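Local coordinates for DUF1214 domain-containing protein (PDB 6ANS) that is of unknown function, carries DUF1214 family sequence in two regions of its chain, and forms a two-chain assembly, at residues Ala77-His81 against Val82-Asp86; Asp59-Thr62 against Arg63-Phe67. All blocks are in the same frame, centred on the assembly; numbering follows the deposited sequence.

Interaction 1: residues Ala77-His81 against Val82-Asp86; sequences ALEMH and VEFAD
Phe84 folds back on Glu79 where helix 60-83 runs out. Its CB lies 3.3 Å from Glu79 O, the same oxygen that accepts the backbone N-H of Phe84 (N to O 2.8 Å, C=O...N angle 153°, in the carbonyl plane). CG sits beside the backbone N (chi1 -62°), and this turns the ring back along the helix, with Glu79 O at its edge, in the ring plane. Farther out, CD2 is the ring atom that meets the Glu79 side chain, 3.9 Å from its CB. One side chain thus touches both the carbonyl and the first methylene of Glu79, and it also packs on Thr99 of the second subunit.

The bond from Phe84 N to Glu79 O spans five residues, as does the one from Glu83 N to Leu78 O (2.9 Å), so the last turn is of the wider pi type. Leu78 O is gripped twice: Glu83 N comes nearly straight onto the carbonyl, whereas Val82 N stands 40° out of its plane in a more bent bond. On the same side of the helix, Leu78 and Val82 lie side by side, CD2 against CG2 at 4.0 Å. Past the helix end, Ala85 CB packs against the carbonyl oxygens of Met80 and His81, 3.5 Å from each O. The selenomethionine Met80 puts its CG over the centre of one face of the His81 ring.

Glu83 bends at its second torsion and sends its carboxylate outward to a salt bridge with Arg72 of the second subunit; Ser71 and Arg68 of that subunit pack on Leu78 and Val82 respectively. Within the chain, Ala77, Met80 and His81 rest on helix 224-251, while Met80 and His81 also reach strand 109-115, so this helix end is wedged between the dimer partner, a neighbouring helix and a sheet edge.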
ATOM      1  N   ALA A  77       8.322  -4.513  -2.736  1.00 18.92           N
ATOM      2  CA  ALA A  77       9.597  -4.888  -2.146  1.00 21.83           C
ATOM      3  C   ALA A  77       9.771  -4.279  -0.759  1.00 22.29           C
ATOM      4  O   ALA A  77      10.328  -4.922   0.135  1.00 26.04           O
ATOM      5  CB  ALA A  77      10.731  -4.458  -3.078  1.00 18.95           C
ATOM      6  N   LEU A  78       9.312  -3.033  -0.562  1.00 18.66           N
ATOM      7  CA  LEU A  78       9.525  -2.371   0.726  1.00 19.94           C
ATOM      8  C   LEU A  78       8.619  -2.944   1.815  1.00 22.35           C
ATOM      9  O   LEU A  78       9.010  -3.014   2.984  1.00 19.40           O
ATOM     10  CB  LEU A  78       9.321  -0.853   0.582  1.00 21.96           C
ATOM     11  CG  LEU A  78      10.430  -0.085  -0.148  1.00 25.80           C
ATOM     12  CD1 LEU A  78       9.971   1.341  -0.543  1.00 21.90           C
ATOM     13  CD2 LEU A  78      11.715  -0.026   0.689  1.00 19.21           C
ATOM     14  N   GLU A  79       7.391  -3.313   1.466  1.00 21.79           N
ATOM     15  CA  GLU A  79       6.542  -3.986   2.442  1.00 25.99           C
ATOM     16  C   GLU A  79       7.108  -5.351   2.781  1.00 27.11           C
ATOM     17  O   GLU A  79       7.163  -5.745   3.959  1.00 20.17           O
ATOM     18  CB  GLU A  79       5.116  -4.104   1.895  1.00 18.61           C
ATOM     19  CG  GLU A  79       4.383  -2.737   1.785  1.00 23.66           C
ATOM     20  CD  GLU A  79       2.965  -2.843   1.208  1.00 33.83           C
ATOM     21  OE1 GLU A  79       2.405  -3.954   1.154  1.00 43.70           O
ATOM     22  OE2 GLU A  79       2.407  -1.807   0.791  1.00 42.52           O
HETATM   23  N   MSE A  80       7.547  -6.073   1.756  1.00 21.79           N
HETATM   24  CA  MSE A  80       8.122  -7.386   1.912  1.00 24.68           C
HETATM   25  C   MSE A  80       9.358  -7.391   2.795  1.00 26.66           C
HETATM   26  O   MSE A  80       9.462  -8.198   3.702  1.00 23.38           O
HETATM   27  CB  MSE A  80       8.476  -7.962   0.547  1.00 19.70           C
HETATM   28  CG  MSE A  80       9.050  -9.367   0.627  1.00 29.37           C
HETATM   29 SE   MSE A  80       9.399 -10.056  -1.174  1.00 41.85          SE
HETATM   30  CE  MSE A  80       7.548 -10.197  -1.879  1.00 26.60           C
ATOM     31  N   HIS A  81      10.289  -6.468   2.541  1.00 23.46           N
ATOM     32  CA  HIS A  81      11.618  -6.575   3.122  1.00 25.41           C
ATOM     33  C   HIS A  81      11.942  -5.524   4.166  1.00 26.21           C
ATOM     34  O   HIS A  81      12.938  -5.683   4.865  1.00 30.04           O
ATOM     35  CB  HIS A  81      12.683  -6.512   2.023  1.00 23.48           C
ATOM     36  CG  HIS A  81      12.709  -7.732   1.165  1.00 21.17           C
ATOM     37  ND1 HIS A  81      13.039  -8.973   1.663  1.00 21.89           N
ATOM     38  CD2 HIS A  81      12.437  -7.911  -0.150  1.00 24.51           C
ATOM     39  CE1 HIS A  81      12.998  -9.863   0.684  1.00 27.22           C
ATOM     40  NE2 HIS A  81      12.637  -9.243  -0.426  1.00 24.07           N
ATOM     41  N   VAL A  82      11.135  -4.472   4.307  1.00 27.55           N
ATOM     42  CA  VAL A  82      11.375  -3.433   5.301  1.00 23.22           C
ATOM     43  C   VAL A  82      10.241  -3.357   6.323  1.00 27.89           C
ATOM     44  O   VAL A  82      10.479  -3.443   7.525  1.00 30.09           O
ATOM     45  CB  VAL A  82      11.620  -2.063   4.637  1.00 23.92           C
ATOM     46  CG1 VAL A  82      11.597  -0.950   5.676  1.00 21.28           C
ATOM     47  CG2 VAL A  82      12.964  -2.089   3.916  1.00 20.68           C
ATOM     48  N   GLU A  83       8.991  -3.239   5.858  1.00 25.99           N
ATOM     49  CA  GLU A  83       7.900  -2.951   6.786  1.00 23.97           C
ATOM     50  C   GLU A  83       7.326  -4.200   7.452  1.00 27.85           C
ATOM     51  O   GLU A  83       6.973  -4.151   8.635  1.00 31.92           O
ATOM     52  CB  GLU A  83       6.775  -2.183   6.071  1.00 19.78           C
ATOM     53  CG  GLU A  83       7.209  -0.831   5.524  1.00 23.93           C
ATOM     54  CD  GLU A  83       7.668   0.131   6.617  1.00 28.81           C
ATOM     55  OE1 GLU A  83       7.362  -0.111   7.805  1.00 26.73           O
ATOM     56  OE2 GLU A  83       8.323   1.140   6.283  1.00 26.89           O
ATOM     57  N   PHE A  84       7.202  -5.315   6.728  1.00 30.33           N
ATOM     58  CA  PHE A  84       6.581  -6.535   7.249  1.00 29.54           C
ATOM     59  C   PHE A  84       7.554  -7.709   7.241  1.00 33.77           C
ATOM     60  O   PHE A  84       7.191  -8.823   6.863  1.00 30.87           O
ATOM     61  CB  PHE A  84       5.319  -6.908   6.467  1.00 27.17           C
ATOM     62  CG  PHE A  84       4.245  -5.879   6.539  1.00 31.08           C
ATOM     63  CD1 PHE A  84       3.330  -5.888   7.582  1.00 32.60           C
ATOM     64  CD2 PHE A  84       4.175  -4.861   5.593  1.00 26.03           C
ATOM     65  CE1 PHE A  84       2.339  -4.910   7.669  1.00 32.42           C
ATOM     66  CE2 PHE A  84       3.196  -3.864   5.677  1.00 26.08           C
ATOM     67  CZ  PHE A  84       2.271  -3.893   6.720  1.00 32.57           C
ATOM     68  N   ALA A  85       8.808  -7.469   7.633  1.00 33.55           N
ATOM     69  CA  ALA A  85       9.867  -8.473   7.571  1.00 27.30           C
ATOM     70  C   ALA A  85      10.316  -8.971   8.937  1.00 30.92           C
ATOM     71  O   ALA A  85      11.324  -9.678   9.023  1.00 38.93           O
ATOM     72  CB  ALA A  85      11.069  -7.930   6.801  1.00 31.48           C
ATOM     73  N   ASP A  86       9.610  -8.631  10.009  1.00 38.77           N
ATOM     74  CA  ASP A  86      10.021  -9.042  11.348  1.00 37.86           C
ATOM     75  C   ASP A  86       9.360 -10.378  11.679  1.00 38.78           C
ATOM     76  O   ASP A  86       8.160 -10.434  11.976  1.00 31.19           O
ATOM     77  CB  ASP A  86       9.670  -7.965  12.375  1.00 34.90           C
ATOM     78  CG  ASP A  86      10.189  -8.287  13.771  1.00 49.63           C
ATOM     79  OD1 ASP A  86      10.748  -9.387  13.972  1.00 55.15           O
ATOM     80  OD2 ASP A  86      10.072  -7.417  14.662  1.00 54.86           O
TER

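Interaction 2: residues Asp59-Thr62 against Arg63-Phe67; sequences DPLT and RAEGF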
ATOM      1  N   ASP A  59       7.424  -0.059 -27.956  1.00 32.73           N
ATOM      2  CA  ASP A  59       6.312   0.845 -28.202  1.00 38.45           C
ATOM      3  C   ASP A  59       6.092   1.709 -26.958  1.00 36.49           C
ATOM      4  O   ASP A  59       6.381   1.275 -25.841  1.00 37.48           O
ATOM      5  CB  ASP A  59       5.051   0.057 -28.545  1.00 43.72           C
ATOM      6  CG  ASP A  59       4.639  -0.879 -27.433  1.00 49.70           C
ATOM      7  OD1 ASP A  59       5.239  -1.974 -27.335  1.00 55.22           O
ATOM      8  OD2 ASP A  59       3.723  -0.526 -26.659  1.00 45.88           O
ATOM      9  N   PRO A  60       5.646   2.961 -27.129  1.00 33.94           N
ATOM     10  CA  PRO A  60       5.621   3.885 -25.978  1.00 27.00           C
ATOM     11  C   PRO A  60       4.781   3.389 -24.815  1.00 28.59           C
ATOM     12  O   PRO A  60       5.175   3.565 -23.653  1.00 29.14           O
ATOM     13  CB  PRO A  60       5.053   5.178 -26.582  1.00 33.83           C
ATOM     14  CG  PRO A  60       5.348   5.081 -28.048  1.00 34.77           C
ATOM     15  CD  PRO A  60       5.246   3.622 -28.386  1.00 32.94           C
ATOM     16  N   LEU A  61       3.650   2.738 -25.093  1.00 28.56           N
ATOM     17  CA  LEU A  61       2.795   2.257 -24.011  1.00 35.40           C
ATOM     18  C   LEU A  61       3.521   1.219 -23.167  1.00 31.66           C
ATOM     19  O   LEU A  61       3.601   1.346 -21.938  1.00 27.69           O
ATOM     20  CB  LEU A  61       1.489   1.692 -24.580  1.00 26.21           C
ATOM     21  CG  LEU A  61       0.443   1.209 -23.569  1.00 31.28           C
ATOM     22  CD1 LEU A  61       0.150   2.268 -22.517  1.00 26.66           C
ATOM     23  CD2 LEU A  61      -0.847   0.837 -24.297  1.00 31.10           C
ATOM     24  N   THR A  62       4.070   0.189 -23.811  1.00 31.14           N
ATOM     25  CA  THR A  62       4.795  -0.831 -23.061  1.00 29.56           C
ATOM     26  C   THR A  62       5.965  -0.226 -22.299  1.00 29.88           C
ATOM     27  O   THR A  62       6.167  -0.523 -21.114  1.00 26.57           O
ATOM     28  CB  THR A  62       5.287  -1.920 -24.005  1.00 30.95           C
ATOM     29  OG1 THR A  62       4.161  -2.631 -24.550  1.00 35.64           O
ATOM     30  CG2 THR A  62       6.208  -2.866 -23.259  1.00 25.52           C
ATOM     31  N   ARG A  63       6.726   0.644 -22.963  1.00 25.41           N
ATOM     32  CA  ARG A  63       7.878   1.283 -22.340  1.00 24.41           C
ATOM     33  C   ARG A  63       7.434   2.101 -21.132  1.00 28.86           C
ATOM     34  O   ARG A  63       7.981   1.957 -20.036  1.00 27.24           O
ATOM     35  CB  ARG A  63       8.598   2.135 -23.394  1.00 24.41           C
ATOM     36  CG  ARG A  63       9.764   3.004 -22.943  1.00 38.94           C
ATOM     37  CD  ARG A  63      11.010   2.248 -22.479  1.00 41.76           C
ATOM     38  NE  ARG A  63      11.555   1.265 -23.418  1.00 34.85           N
ATOM     39  CZ  ARG A  63      12.466   1.519 -24.356  1.00 36.65           C
ATOM     40  NH1 ARG A  63      12.934   2.746 -24.533  1.00 36.38           N
ATOM     41  NH2 ARG A  63      12.907   0.539 -25.133  1.00 35.36           N
ATOM     42  N   ALA A  64       6.403   2.929 -21.297  1.00 30.65           N
ATOM     43  CA  ALA A  64       5.912   3.707 -20.164  1.00 26.90           C
ATOM     44  C   ALA A  64       5.439   2.799 -19.035  1.00 28.95           C
ATOM     45  O   ALA A  64       5.820   2.982 -17.874  1.00 24.39           O
ATOM     46  CB  ALA A  64       4.785   4.636 -20.610  1.00 30.21           C
ATOM     47  N   GLU A  65       4.648   1.775 -19.363  1.00 27.62           N
ATOM     48  CA  GLU A  65       4.171   0.869 -18.325  1.00 27.49           C
ATOM     49  C   GLU A  65       5.317   0.164 -17.624  1.00 29.57           C
ATOM     50  O   GLU A  65       5.227  -0.109 -16.423  1.00 28.17           O
ATOM     51  CB  GLU A  65       3.192  -0.150 -18.913  1.00 21.94           C
ATOM     52  CG  GLU A  65       1.855   0.471 -19.206  1.00 22.63           C
ATOM     53  CD  GLU A  65       0.796  -0.523 -19.610  1.00 34.60           C
ATOM     54  OE1 GLU A  65       1.147  -1.659 -19.972  1.00 39.27           O
ATOM     55  OE2 GLU A  65      -0.398  -0.156 -19.580  1.00 38.61           O
ATOM     56  N   GLY A  66       6.411  -0.104 -18.341  1.00 26.78           N
ATOM     57  CA  GLY A  66       7.541  -0.769 -17.718  1.00 23.48           C
ATOM     58  C   GLY A  66       8.148   0.022 -16.578  1.00 27.37           C
ATOM     59  O   GLY A  66       8.484  -0.538 -15.533  1.00 21.95           O
ATOM     60  N   PHE A  67       8.310   1.338 -16.758  1.00 22.64           N
ATOM     61  CA  PHE A  67       8.859   2.128 -15.663  1.00 23.70           C
ATOM     62  C   PHE A  67       7.858   2.280 -14.518  1.00 20.27           C
ATOM     63  O   PHE A  67       8.260   2.357 -13.350  1.00 25.36           O
ATOM     64  CB  PHE A  67       9.344   3.484 -16.181  1.00 20.77           C
ATOM     65  CG  PHE A  67      10.573   3.386 -17.052  1.00 25.16           C
ATOM     66  CD1 PHE A  67      11.793   2.985 -16.517  1.00 25.52           C
ATOM     67  CD2 PHE A  67      10.501   3.663 -18.408  1.00 22.77           C
ATOM     68  CE1 PHE A  67      12.934   2.874 -17.325  1.00 23.89           C
ATOM     69  CE2 PHE A  67      11.626   3.553 -19.220  1.00 23.31           C
ATOM     70  CZ  PHE A  67      12.847   3.167 -18.680  1.00 26.09           C
TER
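Leu61 and Glu65, one helical turn apart, pass each other at a slant: Leu61 CD1 lies 3.8 Å from Glu65 OE2, and Glu65 CG rests 3.4 Å from Leu61 O. Beneath them run the first four-residue backbone bonds of helix 60-83, among them Arg63 N to Asp59 O at 3.0 Å and Glu65 N to Leu61 O at 2.8 Å. Asp59 is the N-cap. Its CG stands near +60° about chi1, bringing OD2 to within 3.0 Å of Thr62 N, which meets it from above the carboxylate plane (50° out). The hydroxyl of Thr62 lies beside its own backbone N and also faces this carboxylate.

Farther out, His358 and Asn310 bond Glu65 OE1 and help fix its carboxylate, while Trp312 NE1 donates to Thr62 O, which already accepts from Gly66 N. Arg63 bends at its second and third torsions, and its NH1 reaches Leu32 O of the second subunit. The capping carboxylate satisfies an N-H of the first turn, and its negative charge probably interacts favourably with the positive end of the helix dipole.

Both contacts belong to helix 60-83: interaction 2 starts it and interaction 1 ends it, with their centres 27 Å apart and their nearest atoms about 13 Å apart. The two do not touch; the middle of the helix joins them. Along its length the helix spans different parts of the chain, reaching strand 360-368 and helix 48-52 near its beginning, and strand 109-115 and helix 224-251 near its end. Both contacts also meet the second subunit, so one continuous helix contributes to the dimer interface near each of its ends and connects this interface with the sheet that holds strand 109-115 and the sheet that holds strand 360-368.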